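Local atomic coordinates of quinoline 2-oxidoreductase large subunit (Pseudomonas putida, PDB entry 1T3Q), a protein that carries the molybdenum and pterin cytosine dinucleotide cofactor of a hydroxylase that oxidises quinoline at the carbon next to its ring nitrogen. Residues Gly303-Gly308 with Phe312-Asn317; Thr169-Asp174 with Gly340-Leu345; Glu409-Thr414 with Gly424-Thr429; Ile386-Arg391 with Glu765-Thr770. All blocks are in the same frame, centred on the assembly; numbering follows the deposited sequence.

Overall arrangement
Contacts 1 and 2 are buried, contact 3 partly so, and contact 4 lies at the surface. Contact 1 is a beta hairpin, held by backbone hydrogen bonds and apolar side chains. Contact 2 meets it directly: strand 312-322 leads on toward helix 337-342, whose last turn there receives an arginine from the corner between two strands that pair with strand 352-360. Contact 4 depends on a salt bridge, yet its helix 375-393 is the one that packs on the hairpin through Ile386 and Ala389. Contact 3 touches none of the others, its nearest atoms about 7 Å from contact 2, and joins a turn to the start of helix 426-437 through aromatic rings.

Contact 1. Residues Gly303-Gly308 with Phe312-Asn317; sequences GLAFDG and FLALEN
Leu304 holds CG opposite its own nitrogen (chi1 179°), while Phe312 swings its ring to the side of the backbone N (chi1 -55°), and the two side chains meet on one face of a beta hairpin. Both leucine methyls approach the same face of the ring: CD1 lies over it toward CG, and Leu304 CD2 reaches Phe312 CE1 at 3.8 Å in an off-centre CH-pi contact. Phe306 CB comes in at the ring edge. On the reverse face the methyls of Ala305 and Ala314 stand 4.2 Å apart, CB to CB, beneath helix 177-182, whereas Phe306 and Phe312 pack on helix 375-393.

The strands are antiparallel, with straight bonds such as Ala305 N to Ala314 O at 2.9 Å. Near the turn the register slips by one residue, and Leu313 and Ala314 both face Ala305 in a classic beta bulge. The carbonyl of Ala305 thus accepts twice, from Leu313 N at 2.8 Å and weakly from Ala314 N at 3.4 Å; the Leu313 donor sits above the carbonyl plane. Beyond the bulge, Asp307 OD2 accepts from the backbone N of Asp309 and Arg311 within the connecting turn.

Trimming Leu304 to an alanine would probably leave the face of Phe312 without its two methyls and open a gap beside helix 375-393. The chemistry divides the labour: backbone bonds fix the pairing and the bulge, apolar side chains bury the face of Leu304, Phe306, Phe312 and Leu315, and the other face is covered at Ala305 and Ala314, with partly exposed Glu316 at its end.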
loop_
_atom_site.group_PDB
_atom_site.type_symbol
_atom_site.label_atom_id
_atom_site.label_comp_id
_atom_site.label_asym_id
_atom_site.label_seq_id
_atom_site.Cartn_x
_atom_site.Cartn_y
_atom_site.Cartn_z
ATOM N N GLY B 303 -10.668 45.591 30.319
ATOM C CA GLY B 303 -11.033 46.972 30.568
ATOM C C GLY B 303 -10.297 47.838 29.567
ATOM O O GLY B 303 -9.129 47.595 29.274
ATOM N N LEU B 304 -10.985 48.837 29.026
ATOM C CA LEU B 304 -10.391 49.744 28.055
ATOM C C LEU B 304 -10.643 51.179 28.493
ATOM O O LEU B 304 -11.776 51.564 28.764
ATOM C CB LEU B 304 -11.003 49.511 26.670
ATOM C CG LEU B 304 -10.533 50.396 25.510
ATOM C CD1 LEU B 304 -9.063 50.133 25.215
ATOM C CD2 LEU B 304 -11.377 50.090 24.270
ATOM N N ALA B 305 -9.576 51.960 28.585
ATOM C CA ALA B 305 -9.682 53.359 28.978
ATOM C C ALA B 305 -9.415 54.184 27.725
ATOM O O ALA B 305 -8.568 53.817 26.918
ATOM C CB ALA B 305 -8.653 53.682 30.056
ATOM N N PHE B 306 -10.135 55.288 27.559
ATOM C CA PHE B 306 -9.956 56.125 26.380
ATOM C C PHE B 306 -10.244 57.594 26.660
ATOM O O PHE B 306 -10.927 57.929 27.624
ATOM C CB PHE B 306 -10.847 55.605 25.245
ATOM C CG PHE B 306 -12.282 55.384 25.646
ATOM C CD1 PHE B 306 -13.230 56.384 25.478
ATOM C CD2 PHE B 306 -12.682 54.167 26.197
ATOM C CE1 PHE B 306 -14.562 56.179 25.850
ATOM C CE2 PHE B 306 -14.005 53.952 26.571
ATOM C CZ PHE B 306 -14.949 54.958 26.398
ATOM N N ASP B 307 -9.721 58.476 25.814
ATOM C CA ASP B 307 -9.945 59.899 26.010
ATOM C C ASP B 307 -11.204 60.378 25.287
ATOM O O ASP B 307 -11.891 59.591 24.629
ATOM C CB ASP B 307 -8.704 60.706 25.587
ATOM C CG ASP B 307 -8.497 60.759 24.079
ATOM O OD1 ASP B 307 -7.406 61.205 23.659
ATOM O OD2 ASP B 307 -9.407 60.384 23.311
ATOM N N GLY B 308 -11.502 61.666 25.422
ATOM C CA GLY B 308 -12.693 62.230 24.811
ATOM C C GLY B 308 -12.805 62.100 23.308
ATOM O O GLY B 308 -13.884 62.292 22.750
ATOM N N PHE B 312 -7.335 55.267 22.596
ATOM C CA PHE B 312 -7.117 54.300 23.666
ATOM C C PHE B 312 -5.944 54.692 24.551
ATOM O O PHE B 312 -4.833 54.904 24.070
ATOM C CB PHE B 312 -6.862 52.902 23.092
ATOM C CG PHE B 312 -7.939 52.414 22.165
ATOM C CD1 PHE B 312 -9.253 52.854 22.305
ATOM C CD2 PHE B 312 -7.642 51.495 21.165
ATOM C CE1 PHE B 312 -10.259 52.382 21.456
ATOM C CE2 PHE B 312 -8.639 51.015 20.308
ATOM C CZ PHE B 312 -9.948 51.460 20.456
ATOM N N LEU B 313 -6.196 54.770 25.853
ATOM C CA LEU B 313 -5.160 55.142 26.810
ATOM C C LEU B 313 -4.583 53.930 27.528
ATOM O O LEU B 313 -3.424 53.943 27.956
ATOM C CB LEU B 313 -5.736 56.108 27.845
ATOM C CG LEU B 313 -6.318 57.408 27.293
ATOM C CD1 LEU B 313 -6.880 58.237 28.447
ATOM C CD2 LEU B 313 -5.236 58.181 26.541
ATOM N N ALA B 314 -5.388 52.883 27.662
ATOM C CA ALA B 314 -4.932 51.685 28.349
ATOM C C ALA B 314 -5.850 50.497 28.136
ATOM O O ALA B 314 -7.053 50.649 27.928
ATOM C CB ALA B 314 -4.807 51.964 29.843
ATOM N N LEU B 315 -5.263 49.310 28.192
ATOM C CA LEU B 315 -6.025 48.080 28.054
ATOM C C LEU B 315 -5.564 47.115 29.132
ATOM O O LEU B 315 -4.374 46.815 29.263
ATOM C CB LEU B 315 -5.826 47.456 26.673
ATOM C CG LEU B 315 -6.631 46.169 26.423
ATOM C CD1 LEU B 315 -6.779 45.932 24.935
ATOM C CD2 LEU B 315 -5.941 44.984 27.082
ATOM N N GLU B 316 -6.518 46.631 29.908
ATOM C CA GLU B 316 -6.225 45.682 30.970
ATOM C C GLU B 316 -6.947 44.378 30.654
ATOM O O GLU B 316 -8.097 44.398 30.214
ATOM C CB GLU B 316 -6.713 46.251 32.299
ATOM C CG GLU B 316 -6.541 45.337 33.487
ATOM C CD GLU B 316 -6.779 46.065 34.798
ATOM O OE1 GLU B 316 -7.816 46.757 34.913
ATOM O OE2 GLU B 316 -5.929 45.946 35.708
ATOM N N ASN B 317 -6.276 43.248 30.855
ATOM C CA ASN B 317 -6.916 41.963 30.597
ATOM C C ASN B 317 -6.389 40.837 31.463
ATOM O O ASN B 317 -5.195 40.543 31.469
ATOM C CB ASN B 317 -6.768 41.550 29.130
ATOM C CG ASN B 317 -7.640 40.343 28.773
ATOM O OD1 ASN B 317 -7.178 39.387 28.151
ATOM N ND2 ASN B 317 -8.908 40.396 29.160
#

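Contact 2. Residues Thr169-Asp174 with Gly340-Leu345; sequences TSRARD and GNAVIL
Arg171 reaches from the corner between strands 165-170 and 172-173 to Asn341 and Ala342, in the final turn of helix 337-342. This strand-to-helix contact lies within the molybdopterin cofactor-binding domain. The turn of the chain at Arg171 directs its side chain at the helix. Bends at chi2 and chi3 (149° and -74°) then bring the guanidinium over the helical backbone.

The close part is confined to the end of the arginine. One face of its guanidinium lies over the start of Ala342, whose CA stands 4.1 Å above the plane and toward the rim, and Arg171 NH2 approaches Asn341 CB at 3.8 Å. The guanidinium makes no hydrogen bond to 340-345, and its contact there is van der Waals packing on the side of the helix. The same NH2 donates a hydrogen bond to the carbonyl oxygen of His338, in the first turn of this short helix.

The looser side faces solvent, where Arg171 remains partly exposed and neighbouring Ser170 is exposed. The corner itself is held to strand 352-360 by Glu355, whose carbonyl bonds Ser170 OG and whose carboxylate takes the backbone N-H of Arg171.

A leucine in place of Arg171 is likely to deprive the His338 carbonyl of its guanidinium donor and Ala342 and Asn341 CB of the flat group packed on them. The tightest approach joins Arg171 NH1 to the methyl carbon CB of Ala342, at 3.6 Å.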
loop_
_atom_site.group_PDB
_atom_site.type_symbol
_atom_site.label_atom_id
_atom_site.label_comp_id
_atom_site.label_asym_id
_atom_site.label_seq_id
_atom_site.Cartn_x
_atom_site.Cartn_y
_atom_site.Cartn_z
ATOM N N THR B 169 1.476 33.730 33.503
ATOM C CA THR B 169 2.433 34.654 32.922
ATOM C C THR B 169 1.837 36.035 32.715
ATOM O O THR B 169 0.642 36.186 32.479
ATOM C CB THR B 169 2.939 34.137 31.550
ATOM O OG1 THR B 169 3.422 32.794 31.687
ATOM C CG2 THR B 169 4.064 35.018 31.030
ATOM N N SER B 170 2.694 37.044 32.810
ATOM C CA SER B 170 2.292 38.423 32.606
ATOM C C SER B 170 3.452 39.106 31.906
ATOM O O SER B 170 4.514 39.301 32.494
ATOM C CB SER B 170 2.004 39.103 33.944
ATOM O OG SER B 170 1.714 40.473 33.744
ATOM N N ARG B 171 3.252 39.457 30.643
ATOM C CA ARG B 171 4.295 40.103 29.866
ATOM C C ARG B 171 4.271 41.625 29.944
ATOM O O ARG B 171 5.225 42.284 29.543
ATOM C CB ARG B 171 4.213 39.625 28.415
ATOM C CG ARG B 171 4.824 38.242 28.233
ATOM C CD ARG B 171 4.165 37.440 27.122
ATOM N NE ARG B 171 2.850 36.943 27.513
ATOM C CZ ARG B 171 2.171 36.020 26.841
ATOM N NH1 ARG B 171 2.679 35.487 25.736
ATOM N NH2 ARG B 171 0.985 35.623 27.280
ATOM N N ALA B 172 3.184 42.182 30.464
ATOM C CA ALA B 172 3.067 43.627 30.606
ATOM C C ALA B 172 2.302 43.922 31.887
ATOM O O ALA B 172 1.208 43.397 32.095
ATOM C CB ALA B 172 2.344 44.218 29.408
ATOM N N ARG B 173 2.877 44.760 32.746
ATOM C CA ARG B 173 2.241 45.095 34.019
ATOM C C ARG B 173 2.240 46.581 34.367
ATOM O O ARG B 173 2.596 46.962 35.481
ATOM C CB ARG B 173 2.914 44.317 35.154
ATOM N N ASP B 174 1.834 47.422 33.422
ATOM C CA ASP B 174 1.779 48.859 33.678
ATOM C C ASP B 174 0.719 49.149 34.741
ATOM O O ASP B 174 -0.240 48.392 34.896
ATOM C CB ASP B 174 1.433 49.615 32.391
ATOM C CG ASP B 174 2.523 49.514 31.344
ATOM O OD1 ASP B 174 2.213 49.672 30.144
ATOM O OD2 ASP B 174 3.696 49.284 31.721
ATOM N N GLY B 340 -2.983 33.996 23.372
ATOM C CA GLY B 340 -3.992 35.015 23.132
ATOM C C GLY B 340 -3.573 36.388 23.637
ATOM O O GLY B 340 -3.703 37.390 22.928
ATOM N N ASN B 341 -3.069 36.445 24.869
ATOM C CA ASN B 341 -2.643 37.717 25.440
ATOM C C ASN B 341 -1.461 38.328 24.702
ATOM O O ASN B 341 -1.274 39.544 24.725
ATOM C CB ASN B 341 -2.292 37.558 26.924
ATOM C CG ASN B 341 -3.514 37.612 27.821
ATOM O OD1 ASN B 341 -3.402 37.818 29.030
ATOM N ND2 ASN B 341 -4.691 37.418 27.237
ATOM N N ALA B 342 -0.662 37.493 24.045
ATOM C CA ALA B 342 0.486 38.006 23.309
ATOM C C ALA B 342 0.050 38.944 22.183
ATOM O O ALA B 342 0.763 39.887 21.844
ATOM C CB ALA B 342 1.308 36.857 22.739
ATOM N N VAL B 343 -1.121 38.690 21.605
ATOM C CA VAL B 343 -1.614 39.525 20.507
ATOM C C VAL B 343 -2.882 40.289 20.878
ATOM O O VAL B 343 -3.653 40.689 20.003
ATOM C CB VAL B 343 -1.922 38.667 19.251
ATOM C CG1 VAL B 343 -0.661 37.941 18.779
ATOM C CG2 VAL B 343 -3.021 37.668 19.562
ATOM N N ILE B 344 -3.087 40.505 22.173
ATOM C CA ILE B 344 -4.280 41.192 22.667
ATOM C C ILE B 344 -4.490 42.623 22.143
ATOM O O ILE B 344 -5.624 43.107 22.105
ATOM C CB ILE B 344 -4.290 41.209 24.223
ATOM C CG1 ILE B 344 -5.708 41.457 24.739
ATOM C CG2 ILE B 344 -3.357 42.290 24.753
ATOM C CD1 ILE B 344 -6.638 40.269 24.542
ATOM N N LEU B 345 -3.419 43.301 21.737
ATOM C CA LEU B 345 -3.549 44.667 21.231
ATOM C C LEU B 345 -3.950 44.669 19.767
ATOM O O LEU B 345 -4.354 45.697 19.217
ATOM C CB LEU B 345 -2.236 45.435 21.392
ATOM C CG LEU B 345 -1.758 45.583 22.837
ATOM C CD1 LEU B 345 -0.478 46.407 22.874
ATOM C CD2 LEU B 345 -2.848 46.244 23.658
#

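Contact 3. Residues Glu409-Thr414 with Gly424-Thr429; sequences EDFPFT and GTYLQT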
loop_
_atom_site.group_PDB
_atom_site.type_symbol
_atom_site.label_atom_id
_atom_site.label_comp_id
_atom_site.label_asym_id
_atom_site.label_seq_id
_atom_site.Cartn_x
_atom_site.Cartn_y
_atom_site.Cartn_z
ATOM N N GLU B 409 1.601 55.479 7.719
ATOM C CA GLU B 409 2.795 56.264 8.023
ATOM C C GLU B 409 3.554 55.720 9.235
ATOM O O GLU B 409 4.721 56.056 9.446
ATOM C CB GLU B 409 2.391 57.719 8.289
ATOM N N ASP B 410 2.893 54.875 10.024
ATOM C CA ASP B 410 3.505 54.305 11.227
ATOM C C ASP B 410 4.477 53.144 11.021
ATOM O O ASP B 410 5.399 52.959 11.822
ATOM C CB ASP B 410 2.413 53.863 12.206
ATOM C CG ASP B 410 1.644 55.029 12.785
ATOM O OD1 ASP B 410 0.564 54.794 13.362
ATOM O OD2 ASP B 410 2.126 56.180 12.669
ATOM N N PHE B 411 4.273 52.357 9.967
ATOM C CA PHE B 411 5.140 51.213 9.700
ATOM C C PHE B 411 6.579 51.636 9.419
ATOM O O PHE B 411 6.820 52.532 8.611
ATOM C CB PHE B 411 4.628 50.412 8.500
ATOM C CG PHE B 411 3.247 49.847 8.682
ATOM C CD1 PHE B 411 2.122 50.655 8.544
ATOM C CD2 PHE B 411 3.070 48.498 8.969
ATOM C CE1 PHE B 411 0.839 50.124 8.686
ATOM C CE2 PHE B 411 1.793 47.957 9.113
ATOM C CZ PHE B 411 0.677 48.771 8.970
ATOM N N PRO B 412 7.558 50.977 10.066
ATOM C CA PRO B 412 7.392 49.879 11.026
ATOM C C PRO B 412 7.049 50.411 12.407
ATOM O O PRO B 412 7.584 51.436 12.835
ATOM C CB PRO B 412 8.753 49.191 10.993
ATOM C CG PRO B 412 9.690 50.357 10.809
ATOM C CD PRO B 412 8.984 51.173 9.736
ATOM N N PHE B 413 6.160 49.715 13.104
ATOM C CA PHE B 413 5.734 50.138 14.434
ATOM C C PHE B 413 5.712 48.978 15.428
ATOM O O PHE B 413 5.112 47.937 15.161
ATOM C CB PHE B 413 4.336 50.753 14.347
ATOM C CG PHE B 413 3.806 51.234 15.659
ATOM C CD1 PHE B 413 4.197 52.468 16.172
ATOM C CD2 PHE B 413 2.945 50.437 16.408
ATOM C CE1 PHE B 413 3.739 52.899 17.418
ATOM C CE2 PHE B 413 2.483 50.856 17.652
ATOM C CZ PHE B 413 2.882 52.091 18.157
ATOM N N THR B 414 6.359 49.159 16.577
ATOM C CA THR B 414 6.376 48.117 17.604
ATOM C C THR B 414 5.451 48.519 18.750
ATOM O O THR B 414 5.669 49.542 19.400
ATOM C CB THR B 414 7.799 47.891 18.167
ATOM O OG1 THR B 414 8.676 47.488 17.110
ATOM C CG2 THR B 414 7.784 46.802 19.227
ATOM N N GLY B 424 0.956 46.054 6.103
ATOM C CA GLY B 424 -0.417 45.579 6.180
ATOM C C GLY B 424 -1.394 46.665 5.777
ATOM O O GLY B 424 -1.010 47.828 5.633
ATOM N N THR B 425 -2.660 46.295 5.610
ATOM C CA THR B 425 -3.692 47.242 5.198
ATOM C C THR B 425 -4.748 47.514 6.264
ATOM O O THR B 425 -5.944 47.515 5.973
ATOM C CB THR B 425 -4.399 46.736 3.930
ATOM O OG1 THR B 425 -4.748 45.354 4.100
ATOM C CG2 THR B 425 -3.490 46.881 2.719
ATOM N N TYR B 426 -4.315 47.768 7.494
ATOM C CA TYR B 426 -5.257 48.018 8.576
ATOM C C TYR B 426 -6.254 49.128 8.272
ATOM O O TYR B 426 -7.463 48.907 8.309
ATOM C CB TYR B 426 -4.514 48.365 9.870
ATOM C CG TYR B 426 -3.454 47.374 10.301
ATOM C CD1 TYR B 426 -3.449 46.058 9.832
ATOM C CD2 TYR B 426 -2.472 47.750 11.216
ATOM C CE1 TYR B 426 -2.491 45.144 10.267
ATOM C CE2 TYR B 426 -1.514 46.849 11.657
ATOM C CZ TYR B 426 -1.526 45.548 11.182
ATOM O OH TYR B 426 -0.581 44.656 11.634
ATOM N N LEU B 427 -5.748 50.327 7.986
ATOM C CA LEU B 427 -6.615 51.462 7.696
ATOM C C LEU B 427 -7.511 51.211 6.493
ATOM O O LEU B 427 -8.720 51.430 6.558
ATOM C CB LEU B 427 -5.791 52.735 7.450
ATOM C CG LEU B 427 -6.649 53.975 7.150
ATOM C CD1 LEU B 427 -7.584 54.243 8.322
ATOM C CD2 LEU B 427 -5.764 55.185 6.894
ATOM N N GLN B 428 -6.919 50.755 5.396
ATOM C CA GLN B 428 -7.687 50.500 4.183
ATOM C C GLN B 428 -8.770 49.448 4.407
ATOM O O GLN B 428 -9.822 49.490 3.765
ATOM C CB GLN B 428 -6.759 50.083 3.040
ATOM C CG GLN B 428 -7.489 49.741 1.751
ATOM C CD GLN B 428 -6.574 49.701 0.537
ATOM O OE1 GLN B 428 -5.384 49.391 0.644
ATOM N NE2 GLN B 428 -7.134 49.999 -0.631
ATOM N N THR B 429 -8.524 48.515 5.322
ATOM C CA THR B 429 -9.521 47.484 5.618
ATOM C C THR B 429 -10.749 48.107 6.282
ATOM O O THR B 429 -11.884 47.798 5.927
ATOM C CB THR B 429 -8.945 46.393 6.546
ATOM O OG1 THR B 429 -8.025 45.582 5.805
ATOM C CG2 THR B 429 -10.054 45.521 7.101
#
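The ring of Tyr426 takes the outer corner of the Phe411 ring over one face: Phe411 CZ lies 4.0 Å from Tyr426 CE2 and equally near CD2. The planes are inclined at 48°, neither stacked nor perpendicular. His421 also meets the Tyr426 ring, with its plane at about 90°. Seen from Phe411, both Tyr426 and the backbone of Gly424 approach obliquely; the nearest atom of Gly424 is its N, 3.7 Å from Phe411 CE2. A side chain at Gly424 would be crowded by Tyr426 CE1, which suits a glycine just ahead of the ring.

Phe411 belongs to the turn that enters the small antiparallel pair 413-414 and 420-421, through a cis peptide bond before Pro412, and Tyr426 opens helix 426-437. The contact thus closes the excursion of this hairpin against the helix start. Thr425 occupies the N-cap position, but its OG1 is engaged with Asp665 and Asn639 and makes no capping bond. Its carbonyl oxygen is gripped twice from one turn ahead, by Thr429 N and by Thr429 OG1, each at 2.8 Å; the hydroxyl comes from above the carbonyl plane.

Contact 4. Residues Ile386-Arg391 with Glu765-Thr770; sequences IDRAAR and EVVIET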
loop_
_atom_site.group_PDB
_atom_site.type_symbol
_atom_site.label_atom_id
_atom_site.label_comp_id
_atom_site.label_asym_id
_atom_site.label_seq_id
_atom_site.Cartn_x
_atom_site.Cartn_y
_atom_site.Cartn_z
ATOM N N ILE B 386 -14.601 47.971 22.060
ATOM C CA ILE B 386 -14.295 49.082 21.166
ATOM C C ILE B 386 -15.595 49.654 20.594
ATOM O O ILE B 386 -15.764 50.876 20.512
ATOM C CB ILE B 386 -13.358 48.626 20.026
ATOM C CG1 ILE B 386 -11.957 48.371 20.596
ATOM C CG2 ILE B 386 -13.330 49.667 18.912
ATOM C CD1 ILE B 386 -10.939 47.877 19.580
ATOM N N ASP B 387 -16.514 48.773 20.205
ATOM C CA ASP B 387 -17.802 49.203 19.667
ATOM C C ASP B 387 -18.602 49.920 20.748
ATOM O O ASP B 387 -19.310 50.888 20.471
ATOM C CB ASP B 387 -18.625 48.005 19.168
ATOM C CG ASP B 387 -18.322 47.635 17.720
ATOM O OD1 ASP B 387 -19.072 46.806 17.152
ATOM O OD2 ASP B 387 -17.349 48.160 17.144
ATOM N N ARG B 388 -18.500 49.431 21.979
ATOM C CA ARG B 388 -19.218 50.027 23.097
ATOM C C ARG B 388 -18.671 51.421 23.386
ATOM O O ARG B 388 -19.425 52.339 23.709
ATOM C CB ARG B 388 -19.074 49.159 24.347
ATOM C CG ARG B 388 -19.960 49.587 25.504
ATOM C CD ARG B 388 -19.754 48.686 26.708
ATOM N NE ARG B 388 -20.034 47.286 26.394
ATOM C CZ ARG B 388 -19.715 46.267 27.184
ATOM N NH1 ARG B 388 -20.008 45.027 26.818
ATOM N NH2 ARG B 388 -19.095 46.485 28.338
ATOM N N ALA B 389 -17.356 51.569 23.277
ATOM C CA ALA B 389 -16.713 52.856 23.514
ATOM C C ALA B 389 -17.176 53.838 22.448
ATOM O O ALA B 389 -17.452 54.998 22.735
ATOM C CB ALA B 389 -15.196 52.703 23.463
ATOM N N ALA B 390 -17.263 53.359 21.212
ATOM C CA ALA B 390 -17.697 54.201 20.107
ATOM C C ALA B 390 -19.102 54.727 20.367
ATOM O O ALA B 390 -19.338 55.931 20.285
ATOM C CB ALA B 390 -17.659 53.414 18.794
ATOM N N ARG B 391 -20.034 53.829 20.686
ATOM C CA ARG B 391 -21.412 54.239 20.949
ATOM C C ARG B 391 -21.483 55.251 22.080
ATOM O O ARG B 391 -22.271 56.191 22.032
ATOM C CB ARG B 391 -22.301 53.035 21.300
ATOM C CG ARG B 391 -22.769 52.222 20.101
ATOM C CD ARG B 391 -23.866 51.227 20.510
ATOM N NE ARG B 391 -23.384 50.275 21.503
ATOM C CZ ARG B 391 -22.668 49.195 21.220
ATOM N NH1 ARG B 391 -22.270 48.392 22.197
ATOM N NH2 ARG B 391 -22.373 48.900 19.959
ATOM N N GLU B 765 -29.910 49.003 26.775
ATOM C CA GLU B 765 -28.879 49.136 27.802
ATOM C C GLU B 765 -28.504 47.772 28.363
ATOM O O GLU B 765 -28.280 47.611 29.559
ATOM C CB GLU B 765 -29.355 50.066 28.923
ATOM C CG GLU B 765 -29.613 51.487 28.448
ATOM C CD GLU B 765 -29.842 52.468 29.585
ATOM O OE1 GLU B 765 -30.148 53.643 29.295
ATOM O OE2 GLU B 765 -29.713 52.070 30.764
ATOM N N VAL B 766 -28.436 46.794 27.470
ATOM C CA VAL B 766 -28.082 45.431 27.828
ATOM C C VAL B 766 -26.860 44.990 27.029
ATOM O O VAL B 766 -26.672 45.407 25.891
ATOM C CB VAL B 766 -29.252 44.459 27.520
ATOM C CG1 VAL B 766 -28.761 43.022 27.522
ATOM C CG2 VAL B 766 -30.351 44.639 28.547
ATOM N N VAL B 767 -26.026 44.155 27.637
ATOM C CA VAL B 767 -24.849 43.634 26.959
ATOM C C VAL B 767 -24.838 42.126 27.146
ATOM O O VAL B 767 -25.472 41.602 28.060
ATOM C CB VAL B 767 -23.526 44.201 27.535
ATOM C CG1 VAL B 767 -23.533 45.716 27.477
ATOM C CG2 VAL B 767 -23.315 43.706 28.959
ATOM N N ILE B 768 -24.133 41.434 26.260
ATOM C CA ILE B 768 -23.997 39.990 26.339
ATOM C C ILE B 768 -22.523 39.717 26.099
ATOM O O ILE B 768 -21.984 40.001 25.024
ATOM C CB ILE B 768 -24.868 39.275 25.290
ATOM C CG1 ILE B 768 -26.346 39.456 25.654
ATOM C CG2 ILE B 768 -24.500 37.800 25.226
ATOM C CD1 ILE B 768 -27.317 38.706 24.750
ATOM N N GLU B 769 -21.867 39.172 27.114
ATOM C CA GLU B 769 -20.441 38.926 27.025
ATOM C C GLU B 769 -20.042 37.462 27.098
ATOM O O GLU B 769 -18.859 37.133 27.221
ATOM C CB GLU B 769 -19.741 39.762 28.108
ATOM C CG GLU B 769 -19.945 41.271 27.882
ATOM C CD GLU B 769 -19.601 42.129 29.091
ATOM O OE1 GLU B 769 -19.540 43.370 28.942
ATOM O OE2 GLU B 769 -19.402 41.568 30.190
ATOM N N THR B 770 -21.029 36.579 26.996
ATOM C CA THR B 770 -20.769 35.145 27.031
ATOM C C THR B 770 -21.223 34.477 25.735
ATOM O O THR B 770 -22.301 34.780 25.229
ATOM C CB THR B 770 -21.528 34.466 28.192
ATOM O OG1 THR B 770 -21.140 35.064 29.434
ATOM C CG2 THR B 770 -21.217 32.981 28.235
#
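Arg388 and Glu769 run their side chains across each other at about a right angle, yet their charged ends lie nearly flat together, the guanidinium and carboxylate planes only 15° apart. The salt bridge uses a single carboxylate oxygen. Arg388 NH1 donates to Glu769 OE1 at 2.7 Å, close to the guanidinium plane, and meets the anti lone pair, on the side away from OE2. Arg388 NH2 adds a weak second bond to the same Glu769 OE1 at 3.2 Å, so the oxygen is shared unequally, closer to NH1. Val767 approaches from another direction: its side chain crosses that of Arg388 at about a right angle and lays CG1 over one face of the guanidinium, 3.5 Å above the plane and toward its rim, with Val767 CB 3.7 Å from Arg388 NH1.

The bond spans a long stretch of chain, tying helix 375-393 of the cofactor-binding domain to the segment that runs from helix 744-761 into strand 770-771. That strand pairs in parallel with strand 185-193, which supplies further partners: the backbone N of Gln190 donates to Glu769 OE2, and the carbonyl of Arg188 accepts a weak bond from Arg388 NH2. Both carboxylate oxygens therefore have partners, which should limit rotation of the group. The arginine extends straight through chi2 and then bends at chi3 (-58°), which turns its guanidinium edge toward Glu769.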